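Long-range contacts in putative triphosphoribosyl-dephospho-coA synthase (PDB 3H9P), which is of unknown function but may bind ATP and act as a triphosphoribosyl-dephospho-CoA synthase: residues A[38-43]-A[60-65]; A[21-26]-A[45-50]. All blocks are in the same frame, centred on the assembly; numbering follows the deposited sequence.

Overall arrangement
Both interactions draw on helix 36-46 of an all-helical chain, and their centres lie about 10 Å apart, on the same side of the chain's centre. Interaction 1 packs the middle of that helix against helix 58-68 in the interior, its centre about 9 Å from the centre of the chain; interaction 2, whose centre is about 16 Å from the centre of the chain, sets the helix's C-terminal end against the start of helix 24-33. Along the chain the segments interleave as 21-26, 38-43, 45-50 and 60-65. The contacts meet directly, since Phe61 of interaction 1 also packs on Ala23 and Ser47 of interaction 2. Three successive helices, 24-33, 36-46 and 58-68, are thereby joined into one compact cluster.

Interaction 1 of 2, residues A[38-43]-A[60-65]; sequences EGVLRA and AFLLLV
Ala43 sets its methyl over one face of the Phe61 ring in a buried helix-helix packing of the all-helical fold, where the segments run roughly antiparallel at 138° with axes 9.1 Å apart. CB of Ala43 stands 3.8 Å from the centroid of the Phe61 ring and only 13° off its normal, a CH-pi contact; a residue this short lets the broad ring come close to the helix. Were Phe61 trimmed to alanine, the Ala43 methyl would probably lose the aromatic face it rests on, opening a gap between the helices. Farther along, Val40 reaches the other helix mainly with its CG2 branch, which lies 3.9 Å from Val65 CB and 4.4 Å from Leu62 CD1. The rotation that puts CG1 anti to the backbone N (chi1 177°) leaves CG2 as the branch that meets Val65. Gly39 suits its place because a CB there would run into Val65; its bare backbone instead takes Val65 CG2 at 4.0 Å from Gly39 C. Behind this apolar layer, helix 92-105 backs Val40 through Ala101, and Ala23 and Ser47 touch Phe61. Past the methyl, the ring also nears the helix backbone, Phe61 CE2 lying 3.6 Å from Ala43 O.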
loop_
_atom_site.group_PDB
_atom_site.type_symbol
_atom_site.label_atom_id
_atom_site.label_comp_id
_atom_site.label_asym_id
_atom_site.label_seq_id
_atom_site.Cartn_x
_atom_site.Cartn_y
_atom_site.Cartn_z
ATOM N N GLU A 38 19.475 2.108 11.365
ATOM C CA GLU A 38 19.904 3.201 12.227
ATOM C C GLU A 38 20.267 4.423 11.414
ATOM O O GLU A 38 19.924 5.540 11.792
ATOM C CB GLU A 38 21.137 2.795 13.046
ATOM C CG GLU A 38 20.828 2.289 14.409
ATOM C CD GLU A 38 19.674 3.052 15.050
ATOM O OE1 GLU A 38 19.855 4.261 15.357
ATOM O OE2 GLU A 38 18.589 2.435 15.217
ATOM N N GLY A 39 20.973 4.193 10.315
ATOM C CA GLY A 39 21.388 5.251 9.407
ATOM C C GLY A 39 20.245 6.076 8.849
ATOM O O GLY A 39 20.285 7.325 8.873
ATOM N N VAL A 40 19.215 5.380 8.360
ATOM C CA VAL A 40 18.047 6.049 7.777
ATOM C C VAL A 40 17.385 6.831 8.880
ATOM O O VAL A 40 17.115 8.000 8.705
ATOM C CB VAL A 40 17.040 5.041 7.154
ATOM C CG1 VAL A 40 15.761 5.742 6.611
ATOM C CG2 VAL A 40 17.714 4.198 6.084
ATOM N N LEU A 41 17.230 6.211 10.044
ATOM C CA LEU A 41 16.587 6.852 11.187
ATOM C C LEU A 41 17.304 8.108 11.718
ATOM O O LEU A 41 16.663 9.117 12.026
ATOM C CB LEU A 41 16.326 5.825 12.305
ATOM C CG LEU A 41 15.708 6.326 13.615
ATOM C CD1 LEU A 41 14.280 6.781 13.416
ATOM C CD2 LEU A 41 15.765 5.269 14.734
ATOM N N ARG A 42 18.632 8.038 11.805
ATOM C CA ARG A 42 19.467 9.174 12.173
ATOM C C ARG A 42 19.381 10.265 11.118
ATOM O O ARG A 42 19.175 11.448 11.450
ATOM C CB ARG A 42 20.912 8.724 12.369
ATOM C CG ARG A 42 21.207 8.397 13.853
ATOM C CD ARG A 42 22.107 7.177 14.088
ATOM N NE ARG A 42 22.096 6.791 15.497
ATOM C CZ ARG A 42 22.960 7.226 16.422
ATOM N NH1 ARG A 42 23.936 8.067 16.101
ATOM N NH2 ARG A 42 22.847 6.809 17.685
ATOM N N ALA A 43 19.510 9.883 9.856
ATOM C CA ALA A 43 19.413 10.859 8.778
ATOM C C ALA A 43 18.116 11.616 8.902
ATOM O O ALA A 43 18.099 12.836 8.791
ATOM C CB ALA A 43 19.541 10.195 7.377
ATOM N N ALA A 60 14.535 9.727 -0.179
ATOM C CA ALA A 60 15.913 10.021 -0.555
ATOM C C ALA A 60 16.879 9.285 0.387
ATOM O O ALA A 60 17.800 8.580 -0.091
ATOM C CB ALA A 60 16.160 11.491 -0.582
ATOM N N PHE A 61 16.632 9.381 1.703
ATOM C CA PHE A 61 17.485 8.686 2.719
ATOM C C PHE A 61 17.453 7.182 2.686
ATOM O O PHE A 61 18.484 6.481 2.925
ATOM C CB PHE A 61 17.109 9.150 4.129
ATOM C CG PHE A 61 17.346 10.624 4.360
ATOM C CD1 PHE A 61 18.481 11.255 3.832
ATOM C CD2 PHE A 61 16.495 11.348 5.152
ATOM C CE1 PHE A 61 18.745 12.569 4.072
ATOM C CE2 PHE A 61 16.741 12.693 5.409
ATOM C CZ PHE A 61 17.881 13.304 4.850
ATOM N N LEU A 62 16.263 6.656 2.412
ATOM C CA LEU A 62 16.112 5.207 2.310
ATOM C C LEU A 62 16.864 4.684 1.069
ATOM O O LEU A 62 17.334 3.552 1.052
ATOM C CB LEU A 62 14.628 4.826 2.275
ATOM C CG LEU A 62 14.206 3.368 2.186
ATOM C CD1 LEU A 62 14.832 2.472 3.297
ATOM C CD2 LEU A 62 12.654 3.281 2.164
ATOM N N LEU A 63 16.935 5.515 0.035
ATOM C CA LEU A 63 17.708 5.209 -1.158
ATOM C C LEU A 63 19.209 5.400 -0.896
ATOM O O LEU A 63 20.037 4.517 -1.232
ATOM C CB LEU A 63 17.272 6.067 -2.362
ATOM C CG LEU A 63 15.954 5.772 -3.102
ATOM C CD1 LEU A 63 15.580 6.888 -4.096
ATOM C CD2 LEU A 63 16.028 4.397 -3.835
ATOM N N LEU A 64 19.570 6.508 -0.270
ATOM C CA LEU A 64 21.005 6.863 -0.178
ATOM C C LEU A 64 21.786 6.133 0.872
ATOM O O LEU A 64 22.920 5.790 0.646
ATOM C CB LEU A 64 21.186 8.361 0.042
ATOM C CG LEU A 64 20.854 9.235 -1.176
ATOM C CD1 LEU A 64 20.613 10.659 -0.634
ATOM C CD2 LEU A 64 21.965 9.225 -2.236
ATOM N N VAL A 65 21.177 5.877 2.023
ATOM C CA VAL A 65 21.905 5.235 3.085
ATOM C C VAL A 65 22.501 3.871 2.673
ATOM O O VAL A 65 23.660 3.580 2.993
ATOM C CB VAL A 65 21.038 5.234 4.399
ATOM C CG1 VAL A 65 21.591 4.334 5.426
ATOM C CG2 VAL A 65 20.917 6.666 4.917
#

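Interaction 2 of 2, residues A[21-26]-A[45-50]; sequences AGAFPA and KESMRW
Glu46 reaches from the last turn of helix 36-46 to the start of helix 24-33, where its carboxylate takes the backbone N-H of Ala26. The bond from Ala26 N to Glu46 OE1 measures 3.2 Å and is bent, at 136°; the donor meets OE1 on the syn side, 30° out of the carboxylate plane. Beyond CG the Glu46 chain is extended (chi2 -175°), which gives it the length to span the gap. The snug part lies inward, where Ala23 and Ala26 are buried: Ala23 CB and Ser47 CB meet at 4.1 Å, and Ala26 CB lies 3.7 Å from Glu46 OE1. Residues this small let the two backbones draw together, with the CA atoms of Gly22 and Ser47 4.6 Å apart. The hydroxyl of Ser47 turns back to hydrogen-bond Ala43 O, in the last turn of helix 36-46. The outer side faces solvent: exposed Pro25 adds little area, its ring passing Glu46 at a slant with CB 3.5 Å from Glu46 OE1, and its backbone O binds a glycerol, probably from the crystallisation liquor. Proline suits the first turn of a helix, where its missing N-H costs no helical bond. Because Ala26 N also lies in that first turn, the carboxylate supplies an acceptor where the helix offers none; its charge would probably favour the positive end of the helix dipole, although Gly22 O, 3.5 Å from Glu46 OE1, would probably offset part of the gain.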
loop_
_atom_site.group_PDB
_atom_site.type_symbol
_atom_site.label_atom_id
_atom_site.label_comp_id
_atom_site.label_asym_id
_atom_site.label_seq_id
_atom_site.Cartn_x
_atom_site.Cartn_y
_atom_site.Cartn_z
ATOM N N ALA A 21 21.917 17.908 3.253
ATOM C CA ALA A 21 23.211 18.285 3.834
ATOM C C ALA A 21 23.180 18.433 5.359
ATOM O O ALA A 21 24.213 18.330 6.026
ATOM C CB ALA A 21 23.709 19.555 3.206
ATOM N N GLY A 22 21.999 18.694 5.909
ATOM C CA GLY A 22 21.811 18.596 7.345
ATOM C C GLY A 22 22.061 17.171 7.807
ATOM O O GLY A 22 22.339 16.965 8.975
ATOM N N ALA A 23 21.983 16.184 6.898
ATOM C CA ALA A 23 22.202 14.781 7.264
ATOM C C ALA A 23 23.636 14.277 7.080
ATOM O O ALA A 23 23.968 13.070 7.300
ATOM C CB ALA A 23 21.223 13.874 6.504
ATOM N N PHE A 24 24.498 15.171 6.644
ATOM C CA PHE A 24 25.853 14.762 6.372
ATOM C C PHE A 24 26.552 14.021 7.557
ATOM O O PHE A 24 27.175 13.001 7.329
ATOM C CB PHE A 24 26.662 15.960 5.903
ATOM C CG PHE A 24 27.968 15.599 5.298
ATOM C CD1 PHE A 24 28.034 15.204 3.975
ATOM C CD2 PHE A 24 29.139 15.669 6.058
ATOM C CE1 PHE A 24 29.284 14.859 3.411
ATOM C CE2 PHE A 24 30.379 15.383 5.510
ATOM C CZ PHE A 24 30.458 14.978 4.187
ATOM N N PRO A 25 26.434 14.526 8.806
ATOM C CA PRO A 25 27.003 13.739 9.909
ATOM C C PRO A 25 26.471 12.299 10.020
ATOM O O PRO A 25 27.254 11.395 10.340
ATOM C CB PRO A 25 26.628 14.536 11.177
ATOM C CG PRO A 25 26.454 15.952 10.701
ATOM C CD PRO A 25 25.900 15.827 9.269
ATOM N N ALA A 26 25.170 12.094 9.786
ATOM C CA ALA A 26 24.583 10.752 9.727
ATOM C C ALA A 26 25.220 9.925 8.619
ATOM O O ALA A 26 25.512 8.743 8.805
ATOM C CB ALA A 26 23.067 10.846 9.464
ATOM N N LYS A 45 16.003 11.942 11.584
ATOM C CA LYS A 45 15.951 12.790 12.769
ATOM C C LYS A 45 16.826 14.024 12.547
ATOM O O LYS A 45 16.433 15.140 12.878
ATOM C CB LYS A 45 16.386 12.024 14.005
ATOM C CG LYS A 45 15.391 10.970 14.462
ATOM C CD LYS A 45 15.873 10.312 15.745
ATOM C CE LYS A 45 14.944 9.222 16.202
ATOM N NZ LYS A 45 15.205 8.871 17.628
ATOM N N GLU A 46 17.979 13.839 11.922
ATOM C CA GLU A 46 18.945 14.929 11.823
ATOM C C GLU A 46 18.482 16.078 10.960
ATOM O O GLU A 46 18.414 17.210 11.419
ATOM C CB GLU A 46 20.317 14.435 11.355
ATOM C CG GLU A 46 21.229 14.127 12.502
ATOM C CD GLU A 46 22.639 13.753 12.082
ATOM O OE1 GLU A 46 23.131 14.224 11.011
ATOM O OE2 GLU A 46 23.264 12.983 12.862
ATOM N N SER A 47 18.172 15.779 9.704
ATOM C CA SER A 47 17.835 16.814 8.754
ATOM C C SER A 47 16.436 17.396 9.027
ATOM O O SER A 47 15.898 18.158 8.218
ATOM C CB SER A 47 17.938 16.257 7.350
ATOM O OG SER A 47 17.004 15.224 7.193
HETATM N N MSE A 48 15.889 17.059 10.193
HETATM C CA MSE A 48 14.562 17.470 10.619
HETATM C C MSE A 48 14.682 18.226 11.943
HETATM O O MSE A 48 13.685 18.685 12.512
HETATM C CB MSE A 48 13.726 16.209 10.806
HETATM C CG MSE A 48 12.269 16.386 11.118
HETATM SE SE MSE A 48 11.378 14.630 11.107
HETATM C CE MSE A 48 11.256 14.283 9.188
ATOM N N ARG A 49 15.923 18.339 12.424
ATOM C CA ARG A 49 16.238 19.049 13.656
ATOM C C ARG A 49 15.555 20.399 13.623
ATOM O O ARG A 49 14.873 20.795 14.576
ATOM C CB ARG A 49 17.750 19.226 13.794
ATOM N N TRP A 50 15.734 21.105 12.510
ATOM C CA TRP A 50 15.279 22.476 12.430
ATOM C C TRP A 50 14.341 22.755 11.264
ATOM O O TRP A 50 14.116 23.926 10.938
ATOM C CB TRP A 50 16.469 23.440 12.369
ATOM C CG TRP A 50 17.419 23.410 13.540
ATOM C CD1 TRP A 50 17.221 22.834 14.766
ATOM C CD2 TRP A 50 18.700 24.038 13.600
ATOM N NE1 TRP A 50 18.308 23.044 15.574
ATOM C CE2 TRP A 50 19.233 23.781 14.884
ATOM C CE3 TRP A 50 19.455 24.795 12.688
ATOM C CZ2 TRP A 50 20.494 24.249 15.281
ATOM C CZ3 TRP A 50 20.708 25.260 13.081
ATOM C CH2 TRP A 50 21.215 24.986 14.368
#